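Local coordinates for probable secreted solute-binding lipoprotein (Streptomyces coelicolor, PDB 3I3V) that probably binds an extracellular solute and hands it to a membrane transporter, as a lipid-anchored member of the bacterial extracellular solute-binding proteins, at residues 191-194 with 195-199; 232-235 with 236-240; 293-296 with 297-300. One frame throughout, in Å; residues are numbered along the deposited sequence.

Overall arrangement
All three contacts are local, made between neighbouring turns at the ends of short helices, and they follow one another along the chain. Contact 1 (191-199) closes helix 188-197 and contact 2 (232-240) closes helix 230-238, whereas contact 3 (293-300) starts helix 294-298. Contacts 1 and 2 have centres 32 Å apart, with nearest atoms about 16 Å from each other. Contact 3 is more remote: its centre lies 47 Å from that of contact 2, on the opposite side of the chain's centre, beside the sheet that holds strands 9-14, 67-70 and 289-292. Contact 2 instead adjoins strand 242-246 of the other mixed sheet. None of the three touches another.

Contact 1 of 3, residues 191-194 with 195-199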
loop_
_atom_site.group_PDB
_atom_site.type_symbol
_atom_site.label_atom_id
_atom_site.label_comp_id
_atom_site.label_asym_id
_atom_site.label_seq_id
_atom_site.Cartn_x
_atom_site.Cartn_y
_atom_site.Cartn_z
ATOM N N ALA C 191 28.294 -53.864 13.460
ATOM C CA ALA C 191 28.311 -54.749 12.304
ATOM C C ALA C 191 29.386 -54.235 11.358
ATOM O O ALA C 191 30.069 -55.012 10.692
ATOM C CB ALA C 191 26.947 -54.747 11.614
ATOM N N ARG C 192 29.534 -52.915 11.315
ATOM C CA ARG C 192 30.527 -52.265 10.464
ATOM C C ARG C 192 31.923 -52.772 10.836
ATOM O O ARG C 192 32.717 -53.136 9.967
ATOM C CB ARG C 192 30.477 -50.747 10.662
ATOM C CG ARG C 192 30.450 -49.937 9.379
ATOM C CD ARG C 192 29.023 -49.748 8.888
ATOM N NE ARG C 192 28.259 -48.827 9.728
ATOM C CZ ARG C 192 28.449 -47.513 9.767
ATOM N NH1 ARG C 192 29.384 -46.952 9.010
ATOM N NH2 ARG C 192 27.701 -46.755 10.561
ATOM N N HIS C 193 32.214 -52.782 12.134
ATOM C CA HIS C 193 33.505 -53.251 12.634
ATOM C C HIS C 193 33.666 -54.758 12.428
ATOM O O HIS C 193 34.715 -55.219 11.973
ATOM C CB HIS C 193 33.657 -52.919 14.129
ATOM C CG HIS C 193 34.771 -53.666 14.802
ATOM N ND1 HIS C 193 36.089 -53.544 14.419
ATOM C CD2 HIS C 193 34.755 -54.574 15.807
ATOM C CE1 HIS C 193 36.837 -54.347 15.157
ATOM N NE2 HIS C 193 36.052 -54.984 16.006
ATOM N N VAL C 194 32.625 -55.519 12.765
ATOM C CA VAL C 194 32.671 -56.972 12.616
ATOM C C VAL C 194 33.020 -57.398 11.191
ATOM O O VAL C 194 33.977 -58.139 10.988
ATOM C CB VAL C 194 31.324 -57.631 13.020
ATOM C CG1 VAL C 194 31.388 -59.133 12.813
ATOM C CG2 VAL C 194 31.020 -57.334 14.468
ATOM N N TYR C 195 32.266 -56.922 10.204
ATOM C CA TYR C 195 32.516 -57.311 8.819
ATOM C C TYR C 195 33.684 -56.639 8.126
ATOM O O TYR C 195 34.070 -57.058 7.041
ATOM C CB TYR C 195 31.236 -57.147 7.995
ATOM C CG TYR C 195 30.259 -58.232 8.331
ATOM C CD1 TYR C 195 30.373 -59.493 7.746
ATOM C CD2 TYR C 195 29.318 -58.057 9.350
ATOM C CE1 TYR C 195 29.588 -60.553 8.172
ATOM C CE2 TYR C 195 28.532 -59.114 9.785
ATOM C CZ TYR C 195 28.679 -60.358 9.193
ATOM O OH TYR C 195 27.948 -61.418 9.648
ATOM N N SER C 196 34.250 -55.607 8.748
ATOM C CA SER C 196 35.410 -54.924 8.170
ATOM C C SER C 196 36.717 -55.587 8.605
ATOM O O SER C 196 37.641 -55.748 7.802
ATOM C CB SER C 196 35.447 -53.450 8.594
ATOM O OG SER C 196 34.581 -52.662 7.797
ATOM N N THR C 197 36.771 -55.980 9.876
ATOM C CA THR C 197 37.962 -56.591 10.474
ATOM C C THR C 197 37.913 -58.116 10.602
ATOM O O THR C 197 38.943 -58.761 10.816
ATOM C CB THR C 197 38.198 -56.013 11.876
ATOM O OG1 THR C 197 37.096 -56.369 12.725
ATOM C CG2 THR C 197 38.296 -54.492 11.812
ATOM N N GLY C 198 36.713 -58.682 10.487
ATOM C CA GLY C 198 36.551 -60.119 10.607
ATOM C C GLY C 198 36.670 -60.557 12.057
ATOM O O GLY C 198 37.154 -61.649 12.345
ATOM N N ASP C 199 36.222 -59.697 12.968
ATOM C CA ASP C 199 36.282 -59.974 14.398
ATOM C C ASP C 199 34.923 -60.430 14.926
ATOM O O ASP C 199 34.115 -59.628 15.406
ATOM C CB ASP C 199 36.750 -58.718 15.136
ATOM C CG ASP C 199 36.834 -58.912 16.636
ATOM O OD1 ASP C 199 37.188 -60.026 17.084
ATOM O OD2 ASP C 199 36.562 -57.935 17.366
#
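His193 and Thr197, one turn apart, meet through both backbone and side chain. Two donors grip His193 O from opposite faces of its carbonyl plane: Thr197 N in the regular helical bond, and Thr197 OG1, 2.7 Å from His193 O and 37° out of that plane. A threonine suits this last turn because its hydroxyl, held between its own N and carbonyl carbon (chi1 64°), folds back onto the helix. The same OG1 lies over one face of the His193 imidazole, 3.2 Å from His193 CE1. At the ring's far end His193 NE2 donates to Asp199 OD2 over 3.3 Å, reaching the anti lone pair, with ring and carboxylate planes 71° apart. Ser196 OG likewise donates to Arg192 O at 2.9 Å, while the Arg192 guanidinium turns to Asp189 in a salt bridge. Tyr195 N meets Ala191 O in a nearly straight bond of 3.0 Å, and Val194 O receives Gly198 N at 2.8 Å and, weakly, Asp199 N. Val194 CG1 lies over a face of the Tyr195 ring, which also packs on helix 172-182. This is a helix C-terminus ended by a glycine of positive phi, Gly198, with Ser196 and Thr197 hydroxyls bonded to carbonyls four residues back.

Contact 2 of 3, residues 232-235 with 236-240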
loop_
_atom_site.group_PDB
_atom_site.type_symbol
_atom_site.label_atom_id
_atom_site.label_comp_id
_atom_site.label_asym_id
_atom_site.label_seq_id
_atom_site.Cartn_x
_atom_site.Cartn_y
_atom_site.Cartn_z
ATOM N N SER C 232 17.866 -72.373 -6.233
ATOM C CA SER C 232 17.160 -73.377 -5.444
ATOM C C SER C 232 16.127 -72.654 -4.590
ATOM O O SER C 232 14.969 -73.056 -4.508
ATOM C CB SER C 232 18.135 -74.113 -4.525
ATOM O OG SER C 232 19.316 -74.485 -5.212
HETATM N N MSE C 233 16.577 -71.578 -3.955
HETATM C CA MSE C 233 15.745 -70.749 -3.096
HETATM C C MSE C 233 14.551 -70.186 -3.857
HETATM O O MSE C 233 13.397 -70.374 -3.468
HETATM C CB MSE C 233 16.590 -69.604 -2.547
HETATM C CG MSE C 233 15.871 -68.644 -1.646
HETATM SE SE MSE C 233 17.082 -67.245 -1.074
HETATM C CE MSE C 233 16.743 -65.950 -2.519
ATOM N N THR C 234 14.853 -69.482 -4.940
ATOM C CA THR C 234 13.845 -68.876 -5.795
ATOM C C THR C 234 12.830 -69.905 -6.299
ATOM O O THR C 234 11.637 -69.622 -6.379
ATOM C CB THR C 234 14.523 -68.182 -6.985
ATOM O OG1 THR C 234 15.047 -66.923 -6.550
ATOM C CG2 THR C 234 13.545 -67.976 -8.136
ATOM N N THR C 235 13.304 -71.097 -6.638
ATOM C CA THR C 235 12.414 -72.140 -7.120
ATOM C C THR C 235 11.524 -72.668 -6.001
ATOM O O THR C 235 10.307 -72.690 -6.138
ATOM C CB THR C 235 13.206 -73.326 -7.737
ATOM O OG1 THR C 235 13.607 -72.992 -9.071
ATOM C CG2 THR C 235 12.354 -74.581 -7.781
ATOM N N GLN C 236 12.136 -73.089 -4.895
ATOM C CA GLN C 236 11.383 -73.636 -3.765
ATOM C C GLN C 236 10.237 -72.753 -3.297
ATOM O O GLN C 236 9.162 -73.252 -2.967
ATOM C CB GLN C 236 12.315 -73.930 -2.587
ATOM C CG GLN C 236 13.181 -75.156 -2.799
ATOM C CD GLN C 236 13.990 -75.537 -1.574
ATOM O OE1 GLN C 236 14.746 -76.504 -1.599
ATOM N NE2 GLN C 236 13.836 -74.779 -0.499
ATOM N N PHE C 237 10.457 -71.444 -3.269
ATOM C CA PHE C 237 9.408 -70.534 -2.836
ATOM C C PHE C 237 8.332 -70.317 -3.911
ATOM O O PHE C 237 7.144 -70.264 -3.596
ATOM C CB PHE C 237 10.012 -69.193 -2.412
ATOM C CG PHE C 237 9.028 -68.276 -1.743
ATOM C CD1 PHE C 237 8.186 -67.459 -2.494
ATOM C CD2 PHE C 237 8.925 -68.245 -0.358
ATOM C CE1 PHE C 237 7.259 -66.625 -1.872
ATOM C CE2 PHE C 237 8.005 -67.421 0.271
ATOM C CZ PHE C 237 7.168 -66.606 -0.489
ATOM N N ASN C 238 8.750 -70.204 -5.171
ATOM C CA ASN C 238 7.813 -69.982 -6.277
ATOM C C ASN C 238 6.858 -71.129 -6.553
ATOM O O ASN C 238 5.729 -70.902 -6.966
ATOM C CB ASN C 238 8.575 -69.620 -7.550
ATOM C CG ASN C 238 9.145 -68.231 -7.486
ATOM O OD1 ASN C 238 8.971 -67.535 -6.482
ATOM N ND2 ASN C 238 9.824 -67.808 -8.548
ATOM N N THR C 239 7.313 -72.356 -6.336
ATOM C CA THR C 239 6.467 -73.527 -6.536
ATOM C C THR C 239 5.790 -73.849 -5.202
ATOM O O THR C 239 5.065 -74.836 -5.069
ATOM C CB THR C 239 7.283 -74.757 -6.992
ATOM O OG1 THR C 239 8.277 -75.066 -6.007
ATOM C CG2 THR C 239 7.956 -74.481 -8.334
ATOM N N GLU C 240 6.049 -73.001 -4.213
ATOM C CA GLU C 240 5.470 -73.153 -2.894
ATOM C C GLU C 240 5.851 -74.445 -2.186
ATOM O O GLU C 240 4.991 -75.136 -1.635
ATOM C CB GLU C 240 3.945 -73.032 -2.971
ATOM C CG GLU C 240 3.459 -71.669 -3.432
ATOM C CD GLU C 240 1.948 -71.567 -3.466
ATOM O OE1 GLU C 240 1.318 -72.359 -4.192
ATOM O OE2 GLU C 240 1.387 -70.697 -2.769
#
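Thr235 O is gripped by two donors of Thr239, the residue one turn on. Thr239 N comes in at 3.0 Å, with a C=O...N angle of 172°, while the hydroxyl Thr239 OG1 donates from above the carbonyl plane at 3.1 Å from the same Thr235 O. That hydroxyl can reach back because chi1 of 59° sets it between the backbone N and the carbonyl carbon of its own residue, so a threonine near the helix end adds a second donor to a carbonyl that its amide already satisfies. Its methyl also comes close to that of Thr235, 4.4 Å between Thr239 CG2 and Thr235 CG2.

Earlier in the turn, Gln236 N bonds to Ser232 O at 2.9 Å and Phe237 N to Met233 O (a selenomethionine) at 3.1 Å. The aliphatic part of Gln236 lies against the first of these carbonyls, with Gln236 CG 3.2 Å from Ser232 O, before its extended chain leads the amide onward.

The Asn238 side chain runs alongside that of Thr234. The asparagine N bonds to Thr234 O, and its amide sits beside that carbonyl without a side-chain bond to it; Asn238 ND2 is 3.7 Å from the methyl Thr234 CG2. Were this asparagine an alanine, the Thr234 methyl would probably lose its amide neighbour, and the side-chain contact with Pro256 would go with it.

Glu240 then takes positive phi (62°), and its N bonds back to Phe237 O, one of the two bonds of a Schellman motif that turns the chain out of the helix; its carboxylate accepts from His262. Helix 230-238 thereby leads into strand 242-246, on which Met233, Gln236 and Phe237 pack, with Gln236 also backbone-bonded to Ala242.

Contact 3 of 3, residues 293-296 with 297-300; sequences SPNG and VRKI
An N-capped first turn opens helix 294-298, with Ser293 as the cap. Its side-chain oxygen accepts from Gly296 N, 3.0 Å from Ser293 OG, and so meets one of the amides that a helix start leaves without a carbonyl partner; the hydroxyl is also bonded to Ala65 O. Pro294 suits the first helical position, since no amide hydrogen is asked of it there. The first backbone bond of the turn runs from Val297 N to Ser293 O at 2.9 Å, in the carbonyl plane. Val297 CG2 rests 3.6 Å from the same Ser293 O.

The next bonds are loose: Arg298 N reaches both Pro294 O, 3.3 Å away, and Asn295 O only weakly, and Lys299 N is shared just as weakly between Asn295 O and Gly296 O. Over this turn Arg298 bends back at chi3 (61°), which brings its guanidinium across the backbone, with Asn295 O 3.2 Å over the guanidinium face, nearer its border than its centre. The Asn295 side chain runs alongside, its amide plane at 82° to the guanidinium.

Lys299 extends away to a salt bridge with Asp66 and a bond to Thr9 O. The short helix follows strand 289-292 directly; Val297 and Ile300 pack on Ile292 of that strand and Tyr91 of helix 89-93, while Ser293 and Pro294 touch helix 51-60.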
loop_
_atom_site.group_PDB
_atom_site.type_symbol
_atom_site.label_atom_id
_atom_site.label_comp_id
_atom_site.label_asym_id
_atom_site.label_seq_id
_atom_site.Cartn_x
_atom_site.Cartn_y
_atom_site.Cartn_z
ATOM N N SER C 293 32.740 -36.054 -12.719
ATOM C CA SER C 293 34.165 -36.064 -13.014
ATOM C C SER C 293 34.704 -34.655 -13.177
ATOM O O SER C 293 33.937 -33.695 -13.258
ATOM C CB SER C 293 34.426 -36.821 -14.304
ATOM O OG SER C 293 33.886 -36.093 -15.392
ATOM N N PRO C 294 36.038 -34.505 -13.196
ATOM C CA PRO C 294 36.581 -33.153 -13.369
ATOM C C PRO C 294 36.109 -32.577 -14.705
ATOM O O PRO C 294 35.852 -31.383 -14.814
ATOM C CB PRO C 294 38.087 -33.381 -13.306
ATOM C CG PRO C 294 38.185 -34.462 -12.241
ATOM C CD PRO C 294 37.064 -35.421 -12.663
ATOM N N ASN C 295 35.985 -33.431 -15.719
ATOM C CA ASN C 295 35.504 -32.991 -17.026
ATOM C C ASN C 295 34.071 -32.490 -16.863
ATOM O O ASN C 295 33.673 -31.492 -17.467
ATOM C CB ASN C 295 35.501 -34.152 -18.019
ATOM C CG ASN C 295 36.795 -34.278 -18.786
ATOM O OD1 ASN C 295 36.944 -35.185 -19.602
ATOM N ND2 ASN C 295 37.738 -33.374 -18.536
ATOM N N GLY C 296 33.305 -33.215 -16.048
ATOM C CA GLY C 296 31.921 -32.867 -15.793
ATOM C C GLY C 296 31.826 -31.527 -15.098
ATOM O O GLY C 296 30.883 -30.777 -15.333
ATOM N N VAL C 297 32.799 -31.231 -14.237
ATOM C CA VAL C 297 32.834 -29.960 -13.523
ATOM C C VAL C 297 32.933 -28.824 -14.537
ATOM O O VAL C 297 32.373 -27.750 -14.334
ATOM C CB VAL C 297 34.045 -29.878 -12.557
ATOM C CG1 VAL C 297 34.326 -28.422 -12.200
ATOM C CG2 VAL C 297 33.759 -30.673 -11.280
ATOM N N ARG C 298 33.644 -29.069 -15.632
ATOM C CA ARG C 298 33.799 -28.063 -16.670
ATOM C C ARG C 298 32.436 -27.756 -17.269
ATOM O O ARG C 298 32.155 -26.617 -17.639
ATOM C CB ARG C 298 34.749 -28.561 -17.762
ATOM C CG ARG C 298 35.158 -27.479 -18.757
ATOM C CD ARG C 298 36.024 -28.018 -19.892
ATOM N NE ARG C 298 35.328 -29.035 -20.677
ATOM C CZ ARG C 298 35.415 -30.346 -20.462
ATOM N NH1 ARG C 298 36.179 -30.814 -19.481
ATOM N NH2 ARG C 298 34.732 -31.191 -21.228
ATOM N N LYS C 299 31.598 -28.785 -17.364
ATOM C CA LYS C 299 30.247 -28.652 -17.901
ATOM C C LYS C 299 29.248 -28.707 -16.747
ATOM O O LYS C 299 28.167 -29.263 -16.904
ATOM C CB LYS C 299 29.921 -29.811 -18.853
ATOM C CG LYS C 299 30.924 -30.068 -19.966
ATOM C CD LYS C 299 30.479 -31.250 -20.811
ATOM C CE LYS C 299 31.514 -31.585 -21.867
ATOM N NZ LYS C 299 31.167 -32.822 -22.619
ATOM N N ILE C 300 29.604 -28.136 -15.596
ATOM C CA ILE C 300 28.738 -28.179 -14.421
ATOM C C ILE C 300 27.360 -27.558 -14.613
ATOM O O ILE C 300 26.459 -27.807 -13.814
ATOM C CB ILE C 300 29.412 -27.528 -13.178
ATOM C CG1 ILE C 300 28.665 -27.929 -11.899
ATOM C CG2 ILE C 300 29.367 -26.014 -13.294
ATOM C CD1 ILE C 300 28.493 -29.432 -11.702
#